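PDB 3I4G: SusD-like carbohydrate binding protein BF1063 from Bacteroides fragilis NCTC 9343, which probably binds carbohydrate at the outer membrane of this gut bacterium, as SusD-like proteins do in glycan uptake. Local coordinates for residues D286-Y291 against F299-P304; S309-D314 against W473-P478; D320-Y325 against L448-I453. All blocks are in the same frame, centred on the assembly; numbering follows the deposited sequence.

Contact 1 (D286-Y291 against F299-P304); sequences DLYESY and FSYDDP
Glu289 OE2 is gripped by two groups: the phenol OH of Tyr301 donates to it at 2.7 Å, and Arg497 forms a salt bridge with the same oxygen. The phenol comes in on the anti side of the carboxylate, somewhat out of its plane. The two side chains run at about a right angle to each other, with the carboxylate plane turned 82° from the Tyr301 ring. A single phenol thus meets both charge and carbon, since OH of Tyr301 also lies 3.7 Å from CD2 at the edge of the Tyr288 ring.

Beside this polar corner the aromatic rings pack in sequence. Tyr288 turns its edge toward the face of Phe299, with ring centroids 5.7 Å apart and planes at 68°. Phe299 in turn places CE2 over the centre of the Tyr301 ring, 3.7 Å above its plane. With CG of Phe299 anti to the backbone N (chi1 178°), the ring is turned so that CE2 lies over Tyr301 while its face takes the edge of Tyr288; its CB rests 3.3 Å from Tyr291 O. Water 1 donates to Ser290 O (2.8 Å) and accepts from Phe299 N (3.0 Å), bridging the two backbones.

The contact joins helix 285-288 and the residues after it to the following loop, whose Ser300 to Asp303 type I turn carries an ST turn. Arg315 makes cation-pi contacts with Tyr288 and Phe299, while Tyr291 packs against helices 317-322 and 433-447.

Contact 2 (S309-D314 against W473-P478); sequences SNLGKD and WGAPYP
The two methyls of Leu311 meet the CG-CD edge of the Pro476 ring, and this apolar meeting carries most of the contact. CD1 of Leu311 lies 3.8 Å from Pro476 CD, while its other methyl, CD2, comes to 4.0 Å from Pro476 CG, so that both branches of the leucine touch the ring. CD1 continues anti to CA (chi2 -175°), and this extended path brings it to Pro476 CD; the CA atoms of Leu311 and Pro476 are 8.9 Å apart. Packing is looser next door, where Leu311 CD1 and Ala475 CB approach only to 4.4 Å. No hydrogen bond crosses between the segments, and the two together bury just 88 Å², a small apolar touch between buried residues.

The solvent side is different. Ser309, Lys313 and Pro478 are exposed and stay well apart across the contact, and the loop has turn bonds of its own. Asn310 opens a type I turn closed by Lys313 N donating to Asn310 O at 3.1 Å. Inside the turn, Gly312 N makes a weak bond to Asn310 OD1. Leu311 is the second residue of this turn, which is how a loop with exposed residues on either side of the buried Leu311-Gly312 pair comes to present one hydrophobic side chain inward.

The partner segment is the end of strand 471-476, which pairs antiparallel with strand 497-502; there the backbone of Ala475 bonds to Trp498. From strand 360-362, Phe360 packs on both Leu311 and Ala475, and Tyr306 adds a further contact to Pro476.

Contact 3 (D320-Y325 against L448-I453); sequences DYTIYY and LAMEGI
Thr322 meets Met450 at a type II beta turn, Leu448 to Glu451, that follows helix 433-447 in a family assigned to the TPR clan, with helix as the main regular structure of this chain. The two side chains cross obliquely, touching through carbon: CG2 of Thr322 lies 3.6 Å from CG of Met450, which is present as selenomethionine. Thr322 is split by its torsion. With CG2 anti to the backbone N, the methyl is directed at the turn, while the hydroxyl OG1 lies beside that N and bonds back to the carbonyl of Arg318 within its own helix. The residue therefore offers an apolar surface across the contact and settles its polar branch at home.

Met450 is bent at both chi2 (-53°) and chi3 (-55°), so its chain folds round rather than extending along the threonine; CB and CG do the touching. The side chain also packs against Val281 and Pro283 of strand 281-283 and against Met362. The same threonine methyl lies near the neighbouring peptide as well, 3.7 Å from Ala449 O, and less closely approaches Ala449 CB at 4.3 Å.

The turn is closed by Glu451 N donating to Leu448 O at 3.2 Å. Met450 occupies its third position with a positive phi of 74°, as the type II geometry requires. Buried backbone atoms of the turn find charged partners: Ala449 O accepts from Lys364, and Met450 N donates to Glu57.

On the other segment, Thr322 closes helix 317-322 and the chain passes directly into strand 323-325. This junction is bridged by Tyr325 OH, which donates to the syn lone pair of Asp320 OD1 at 2.6 Å.

In the fold
The three contacts touch one another, two in the outer part of the molecule and one further in: contacts 1 and 2 have centres about 23 and 25 Å from that of the chain, contact 3 about 11 Å. Contacts 1 and 2 are neighbours, centres about 9 Å apart, joined by a probable hydrogen bond from Tyr288 OH to Leu311 O at 2.9 Å. The centre of contact 3 is about 15 Å from each of theirs. It meets contact 1 where Leu287 CD2 approaches Met450 SE at 3.8 Å and Tyr291 OH reaches Thr322 CB at 3.7 Å. Toward contact 2, Gly312 N and Tyr325 OH pack 3.0 Å apart.

Contact 1 (D286-Y291 against F299-P304)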
loop_
_atom_site.group_PDB
_atom_site.type_symbol
_atom_site.label_atom_id
_atom_site.label_comp_id
_atom_site.label_asym_id
_atom_site.label_seq_id
_atom_site.Cartn_x
_atom_site.Cartn_y
_atom_site.Cartn_z
ATOM N N ASP A 286 15.449 5.726 -6.794
ATOM C CA ASP A 286 15.794 5.554 -5.384
ATOM C C ASP A 286 15.348 4.197 -4.857
ATOM O O ASP A 286 16.003 3.638 -3.967
ATOM C CB ASP A 286 15.208 6.680 -4.540
ATOM C CG ASP A 286 15.806 6.746 -3.178
ATOM O OD1 ASP A 286 17.005 7.078 -3.047
ATOM O OD2 ASP A 286 15.049 6.492 -2.221
ATOM N N LEU A 287 14.233 3.657 -5.375
ATOM C CA LEU A 287 13.850 2.278 -4.996
ATOM C C LEU A 287 14.818 1.275 -5.653
ATOM O O LEU A 287 15.329 0.372 -4.983
ATOM C CB LEU A 287 12.418 1.967 -5.398
ATOM C CG LEU A 287 11.996 0.507 -5.228
ATOM C CD1 LEU A 287 12.182 -0.019 -3.784
ATOM C CD2 LEU A 287 10.534 0.293 -5.692
ATOM N N TYR A 288 15.029 1.386 -6.958
ATOM C CA TYR A 288 15.988 0.528 -7.627
ATOM C C TYR A 288 17.324 0.414 -6.881
ATOM O O TYR A 288 17.878 -0.684 -6.754
ATOM C CB TYR A 288 16.231 0.989 -9.082
ATOM C CG TYR A 288 17.444 0.333 -9.668
ATOM C CD1 TYR A 288 17.393 -1.017 -10.029
ATOM C CD2 TYR A 288 18.649 1.003 -9.824
ATOM C CE1 TYR A 288 18.512 -1.653 -10.522
ATOM C CE2 TYR A 288 19.781 0.323 -10.319
ATOM C CZ TYR A 288 19.665 -1.004 -10.636
ATOM O OH TYR A 288 20.761 -1.724 -11.149
ATOM N N GLU A 289 17.835 1.524 -6.388
ATOM C CA GLU A 289 19.117 1.589 -5.705
ATOM C C GLU A 289 19.110 1.042 -4.279
ATOM O O GLU A 289 20.168 0.842 -3.698
ATOM C CB GLU A 289 19.578 3.048 -5.654
ATOM C CG GLU A 289 19.875 3.630 -7.017
ATOM C CD GLU A 289 19.906 5.133 -7.055
ATOM O OE1 GLU A 289 19.889 5.784 -5.980
ATOM O OE2 GLU A 289 19.913 5.678 -8.170
ATOM N N SER A 290 17.928 0.789 -3.734
ATOM C CA SER A 290 17.821 0.395 -2.339
ATOM C C SER A 290 18.140 -1.090 -2.096
ATOM O O SER A 290 18.634 -1.453 -1.022
ATOM C CB SER A 290 16.412 0.773 -1.814
ATOM O OG SER A 290 16.405 0.638 -0.395
ATOM N N TYR A 291 17.863 -1.945 -3.060
ATOM C CA TYR A 291 18.043 -3.370 -2.910
ATOM C C TYR A 291 19.520 -3.714 -2.679
ATOM O O TYR A 291 20.402 -3.174 -3.339
ATOM C CB TYR A 291 17.541 -4.112 -4.146
ATOM C CG TYR A 291 16.077 -3.988 -4.395
ATOM C CD1 TYR A 291 15.175 -4.867 -3.853
ATOM C CD2 TYR A 291 15.586 -2.988 -5.202
ATOM C CE1 TYR A 291 13.806 -4.736 -4.060
ATOM C CE2 TYR A 291 14.239 -2.854 -5.419
ATOM C CZ TYR A 291 13.353 -3.719 -4.859
ATOM O OH TYR A 291 11.985 -3.600 -5.082
ATOM N N PHE A 299 23.988 -1.609 -2.140
ATOM C CA PHE A 299 24.227 -1.312 -3.528
ATOM C C PHE A 299 25.046 -0.037 -3.727
ATOM O O PHE A 299 24.889 0.946 -2.991
ATOM C CB PHE A 299 22.902 -1.159 -4.286
ATOM C CG PHE A 299 23.100 -0.803 -5.723
ATOM C CD1 PHE A 299 23.615 -1.703 -6.615
ATOM C CD2 PHE A 299 22.833 0.478 -6.149
ATOM C CE1 PHE A 299 23.823 -1.356 -7.941
ATOM C CE2 PHE A 299 23.036 0.836 -7.468
ATOM C CZ PHE A 299 23.548 -0.071 -8.352
ATOM N N SER A 300 25.919 -0.070 -4.732
ATOM C CA SER A 300 26.610 1.100 -5.221
ATOM C C SER A 300 26.849 0.954 -6.715
ATOM O O SER A 300 27.209 -0.090 -7.163
ATOM C CB SER A 300 27.960 1.306 -4.546
ATOM O OG SER A 300 28.574 2.467 -5.094
ATOM N N TYR A 301 26.592 2.026 -7.475
ATOM C CA TYR A 301 26.885 2.053 -8.890
ATOM C C TYR A 301 28.386 1.939 -9.119
ATOM O O TYR A 301 28.807 1.561 -10.188
ATOM C CB TYR A 301 26.421 3.353 -9.556
ATOM C CG TYR A 301 24.932 3.516 -9.678
ATOM C CD1 TYR A 301 24.224 2.795 -10.608
ATOM C CD2 TYR A 301 24.259 4.444 -8.920
ATOM C CE1 TYR A 301 22.833 2.939 -10.739
ATOM C CE2 TYR A 301 22.888 4.590 -9.030
ATOM C CZ TYR A 301 22.188 3.866 -9.961
ATOM O OH TYR A 301 20.831 4.014 -10.083
ATOM N N ASP A 302 29.181 2.275 -8.109
ATOM C CA ASP A 302 30.641 2.217 -8.251
ATOM C C ASP A 302 31.239 0.841 -7.996
ATOM O O ASP A 302 32.441 0.655 -8.157
ATOM C CB ASP A 302 31.259 3.252 -7.320
ATOM C CG ASP A 302 30.868 4.671 -7.695
ATOM O OD1 ASP A 302 30.728 4.932 -8.907
ATOM O OD2 ASP A 302 30.748 5.517 -6.799
ATOM N N ASP A 303 30.411 -0.107 -7.604
ATOM C CA ASP A 303 30.831 -1.451 -7.312
ATOM C C ASP A 303 30.880 -2.218 -8.603
ATOM O O ASP A 303 29.980 -2.085 -9.437
ATOM C CB ASP A 303 29.840 -2.052 -6.331
ATOM C CG ASP A 303 30.286 -3.385 -5.798
ATOM O OD1 ASP A 303 30.329 -4.361 -6.560
ATOM O OD2 ASP A 303 30.517 -3.460 -4.570
ATOM N N PRO A 304 31.922 -3.044 -8.797
ATOM C CA PRO A 304 32.027 -3.757 -10.072
ATOM C C PRO A 304 30.900 -4.751 -10.357
ATOM O O PRO A 304 30.771 -5.189 -11.513
ATOM C CB PRO A 304 33.388 -4.489 -9.978
ATOM C CG PRO A 304 33.850 -4.357 -8.599
ATOM C CD PRO A 304 33.077 -3.289 -7.910
HETATM O O HOH W 1 21.430 -1.136 -0.712
#

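Contact 2 (S309-D314 against W473-P478)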
loop_
_atom_site.group_PDB
_atom_site.type_symbol
_atom_site.label_atom_id
_atom_site.label_comp_id
_atom_site.label_asym_id
_atom_site.label_seq_id
_atom_site.Cartn_x
_atom_site.Cartn_y
_atom_site.Cartn_z
ATOM N N SER A 309 23.878 -3.551 -18.164
ATOM C CA SER A 309 23.188 -4.398 -19.158
ATOM C C SER A 309 22.188 -5.363 -18.517
ATOM O O SER A 309 21.445 -6.042 -19.218
ATOM C CB SER A 309 24.189 -5.185 -20.017
ATOM O OG SER A 309 24.823 -6.229 -19.290
ATOM N N ASN A 310 22.205 -5.478 -17.191
ATOM C CA ASN A 310 21.270 -6.357 -16.487
ATOM C C ASN A 310 21.102 -5.804 -15.091
ATOM O O ASN A 310 21.792 -6.166 -14.153
ATOM C CB ASN A 310 21.750 -7.799 -16.485
ATOM C CG ASN A 310 20.706 -8.735 -15.905
ATOM O OD1 ASN A 310 19.747 -8.314 -15.203
ATOM N ND2 ASN A 310 20.861 -10.019 -16.197
ATOM N N LEU A 311 20.140 -4.907 -14.967
ATOM C CA LEU A 311 20.005 -4.149 -13.728
ATOM C C LEU A 311 19.689 -4.952 -12.501
ATOM O O LEU A 311 20.020 -4.497 -11.401
ATOM C CB LEU A 311 18.955 -3.054 -13.899
ATOM C CG LEU A 311 19.282 -1.942 -14.886
ATOM C CD1 LEU A 311 18.178 -0.869 -14.836
ATOM C CD2 LEU A 311 20.658 -1.284 -14.639
ATOM N N GLY A 312 19.093 -6.132 -12.644
ATOM C CA GLY A 312 18.778 -6.946 -11.468
ATOM C C GLY A 312 19.806 -8.001 -11.117
ATOM O O GLY A 312 19.667 -8.697 -10.109
ATOM N N LYS A 313 20.850 -8.104 -11.917
ATOM C CA LYS A 313 21.845 -9.153 -11.721
ATOM C C LYS A 313 22.677 -8.920 -10.462
ATOM O O LYS A 313 23.158 -7.809 -10.212
ATOM C CB LYS A 313 22.768 -9.234 -12.940
ATOM C CG LYS A 313 23.851 -10.336 -12.823
ATOM C CD LYS A 313 24.708 -10.432 -14.063
ATOM C CE LYS A 313 25.792 -11.518 -13.885
ATOM N NZ LYS A 313 26.680 -11.533 -15.067
ATOM N N ASP A 314 22.829 -9.987 -9.679
ATOM C CA ASP A 314 23.619 -9.962 -8.437
ATOM C C ASP A 314 22.962 -9.052 -7.386
ATOM O O ASP A 314 23.608 -8.573 -6.463
ATOM C CB ASP A 314 25.084 -9.560 -8.680
ATOM C CG ASP A 314 26.043 -10.179 -7.671
ATOM O OD1 ASP A 314 25.584 -10.808 -6.696
ATOM O OD2 ASP A 314 27.280 -10.071 -7.899
ATOM N N TRP A 473 14.746 10.470 -10.021
ATOM C CA TRP A 473 15.556 9.970 -11.120
ATOM C C TRP A 473 14.986 8.637 -11.581
ATOM O O TRP A 473 14.215 7.987 -10.865
ATOM C CB TRP A 473 17.018 9.877 -10.686
ATOM C CG TRP A 473 17.577 11.231 -10.393
ATOM C CD1 TRP A 473 17.628 11.847 -9.180
ATOM C CD2 TRP A 473 18.143 12.154 -11.330
ATOM N NE1 TRP A 473 18.189 13.093 -9.303
ATOM C CE2 TRP A 473 18.504 13.316 -10.609
ATOM C CE3 TRP A 473 18.377 12.118 -12.703
ATOM C CZ2 TRP A 473 19.088 14.422 -11.219
ATOM C CZ3 TRP A 473 18.930 13.232 -13.316
ATOM C CH2 TRP A 473 19.275 14.362 -12.580
ATOM N N GLY A 474 15.383 8.245 -12.787
ATOM C CA GLY A 474 14.931 7.017 -13.418
ATOM C C GLY A 474 16.082 6.054 -13.647
ATOM O O GLY A 474 17.142 6.104 -12.981
ATOM N N ALA A 475 15.859 5.131 -14.561
ATOM C CA ALA A 475 16.851 4.091 -14.848
ATOM C C ALA A 475 18.100 4.678 -15.450
ATOM O O ALA A 475 18.080 5.771 -16.055
ATOM C CB ALA A 475 16.258 3.029 -15.787
ATOM N N PRO A 476 19.216 3.954 -15.293
ATOM C CA PRO A 476 20.462 4.430 -15.867
ATOM C C PRO A 476 20.581 4.099 -17.355
ATOM O O PRO A 476 20.227 2.991 -17.759
ATOM C CB PRO A 476 21.537 3.649 -15.107
ATOM C CG PRO A 476 20.855 2.658 -14.257
ATOM C CD PRO A 476 19.397 2.695 -14.560
ATOM N N TYR A 477 21.140 5.018 -18.144
ATOM C CA TYR A 477 21.298 4.857 -19.574
ATOM C C TYR A 477 22.689 5.288 -20.068
ATOM O O TYR A 477 22.806 6.131 -20.950
ATOM C CB TYR A 477 20.215 5.629 -20.329
ATOM C CG TYR A 477 18.859 4.988 -20.215
ATOM C CD1 TYR A 477 18.513 3.959 -21.037
ATOM C CD2 TYR A 477 17.926 5.411 -19.264
ATOM C CE1 TYR A 477 17.295 3.340 -20.925
ATOM C CE2 TYR A 477 16.717 4.810 -19.168
ATOM C CZ TYR A 477 16.392 3.782 -19.993
ATOM O OH TYR A 477 15.140 3.167 -19.856
ATOM N N PRO A 478 23.752 4.683 -19.507
ATOM C CA PRO A 478 25.081 5.043 -19.994
ATOM C C PRO A 478 25.247 4.750 -21.482
ATOM O O PRO A 478 26.027 5.427 -22.129
ATOM C CB PRO A 478 26.028 4.182 -19.132
ATOM C CG PRO A 478 25.209 3.044 -18.671
ATOM C CD PRO A 478 23.837 3.701 -18.415
#

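Contact 3 (D320-Y325 against L448-I453)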
loop_
_atom_site.group_PDB
_atom_site.type_symbol
_atom_site.label_atom_id
_atom_site.label_comp_id
_atom_site.label_asym_id
_atom_site.label_seq_id
_atom_site.Cartn_x
_atom_site.Cartn_y
_atom_site.Cartn_z
ATOM N N ASP A 320 14.095 -7.956 -9.118
ATOM C CA ASP A 320 13.468 -8.468 -10.328
ATOM C C ASP A 320 12.055 -8.971 -10.066
ATOM O O ASP A 320 11.232 -8.942 -10.986
ATOM C CB ASP A 320 14.344 -9.580 -10.977
ATOM C CG ASP A 320 15.514 -9.041 -11.777
ATOM O OD1 ASP A 320 15.346 -7.964 -12.408
ATOM O OD2 ASP A 320 16.580 -9.730 -11.813
ATOM N N TYR A 321 11.731 -9.426 -8.859
ATOM C CA TYR A 321 10.335 -9.826 -8.610
ATOM C C TYR A 321 9.364 -8.641 -8.628
ATOM O O TYR A 321 8.206 -8.797 -8.939
ATOM C CB TYR A 321 10.149 -10.514 -7.262
ATOM C CG TYR A 321 10.904 -11.821 -7.073
ATOM C CD1 TYR A 321 11.189 -12.645 -8.128
ATOM C CD2 TYR A 321 11.232 -12.280 -5.794
ATOM C CE1 TYR A 321 11.860 -13.867 -7.945
ATOM C CE2 TYR A 321 11.906 -13.475 -5.593
ATOM C CZ TYR A 321 12.217 -14.256 -6.671
ATOM O OH TYR A 321 12.886 -15.474 -6.524
ATOM N N THR A 322 9.863 -7.463 -8.295
ATOM C CA THR A 322 9.009 -6.291 -8.080
ATOM C C THR A 322 8.959 -5.300 -9.220
ATOM O O THR A 322 7.874 -4.730 -9.482
ATOM C CB THR A 322 9.449 -5.599 -6.793
ATOM O OG1 THR A 322 9.373 -6.565 -5.714
ATOM C CG2 THR A 322 8.558 -4.424 -6.434
ATOM N N ILE A 323 10.081 -5.100 -9.904
ATOM C CA ILE A 323 10.165 -4.108 -10.976
ATOM C C ILE A 323 10.830 -4.683 -12.194
ATOM O O ILE A 323 11.540 -5.701 -12.099
ATOM C CB ILE A 323 10.932 -2.819 -10.485
ATOM C CG1 ILE A 323 12.413 -3.100 -10.193
ATOM C CG2 ILE A 323 10.243 -2.247 -9.266
ATOM C CD1 ILE A 323 13.230 -1.849 -9.802
ATOM N N TYR A 324 10.629 -4.044 -13.348
ATOM C CA TYR A 324 11.371 -4.416 -14.572
ATOM C C TYR A 324 11.824 -3.123 -15.257
ATOM O O TYR A 324 11.491 -1.997 -14.810
ATOM C CB TYR A 324 10.610 -5.422 -15.462
ATOM C CG TYR A 324 9.295 -4.983 -16.052
ATOM C CD1 TYR A 324 8.126 -5.146 -15.335
ATOM C CD2 TYR A 324 9.205 -4.519 -17.351
ATOM C CE1 TYR A 324 6.908 -4.830 -15.867
ATOM C CE2 TYR A 324 7.982 -4.173 -17.895
ATOM C CZ TYR A 324 6.852 -4.322 -17.146
ATOM O OH TYR A 324 5.637 -3.974 -17.693
ATOM N N TYR A 325 12.626 -3.290 -16.305
ATOM C CA TYR A 325 13.436 -2.227 -16.898
ATOM C C TYR A 325 13.822 -2.648 -18.306
ATOM O O TYR A 325 13.545 -3.781 -18.718
ATOM C CB TYR A 325 14.691 -1.991 -16.032
ATOM C CG TYR A 325 15.282 -3.300 -15.541
ATOM C CD1 TYR A 325 16.080 -4.055 -16.366
ATOM C CD2 TYR A 325 15.015 -3.789 -14.270
ATOM C CE1 TYR A 325 16.556 -5.277 -15.977
ATOM C CE2 TYR A 325 15.532 -5.041 -13.862
ATOM C CZ TYR A 325 16.308 -5.768 -14.720
ATOM O OH TYR A 325 16.782 -7.010 -14.325
ATOM N N LEU A 448 8.073 -4.589 1.218
ATOM C CA LEU A 448 6.745 -4.098 0.875
ATOM C C LEU A 448 6.725 -3.146 -0.294
ATOM O O LEU A 448 5.691 -2.537 -0.559
ATOM C CB LEU A 448 6.136 -3.396 2.098
ATOM C CG LEU A 448 6.022 -4.221 3.367
ATOM C CD1 LEU A 448 5.558 -3.319 4.536
ATOM C CD2 LEU A 448 5.087 -5.420 3.188
ATOM N N ALA A 449 7.800 -3.053 -1.051
ATOM C CA ALA A 449 7.861 -2.098 -2.148
ATOM C C ALA A 449 6.745 -2.288 -3.164
ATOM O O ALA A 449 6.447 -3.400 -3.615
ATOM C CB ALA A 449 9.244 -2.141 -2.845
HETATM N N MSE A 450 6.144 -1.166 -3.565
HETATM C CA MSE A 450 5.084 -1.062 -4.568
HETATM C C MSE A 450 3.735 -1.550 -4.065
HETATM O O MSE A 450 2.821 -1.673 -4.880
HETATM C CB MSE A 450 5.443 -1.767 -5.885
HETATM C CG MSE A 450 6.751 -1.291 -6.502
HETATM SE SE MSE A 450 6.940 0.644 -6.788
HETATM C CE MSE A 450 5.330 0.864 -7.845
ATOM N N GLU A 451 3.562 -1.728 -2.742
ATOM C CA GLU A 451 2.300 -2.235 -2.209
ATOM C C GLU A 451 1.455 -1.145 -1.561
ATOM O O GLU A 451 0.399 -1.441 -1.016
ATOM C CB GLU A 451 2.549 -3.357 -1.190
ATOM C CG GLU A 451 3.265 -4.538 -1.851
ATOM C CD GLU A 451 3.564 -5.698 -0.951
ATOM O OE1 GLU A 451 2.659 -6.095 -0.174
ATOM O OE2 GLU A 451 4.704 -6.227 -1.030
ATOM N N GLY A 452 1.853 0.107 -1.664
ATOM C CA GLY A 452 1.035 1.216 -1.154
ATOM C C GLY A 452 1.187 1.537 0.313
ATOM O O GLY A 452 0.331 2.224 0.887
ATOM N N ILE A 453 2.289 1.102 0.943
ATOM C CA ILE A 453 2.535 1.313 2.367
ATOM C C ILE A 453 3.660 2.325 2.604
ATOM O O ILE A 453 3.788 2.880 3.698
ATOM C CB ILE A 453 2.817 -0.066 3.037
ATOM C CG1 ILE A 453 1.641 -0.993 2.815
ATOM C CG2 ILE A 453 3.095 0.105 4.536
ATOM C CD1 ILE A 453 1.947 -2.440 3.163
#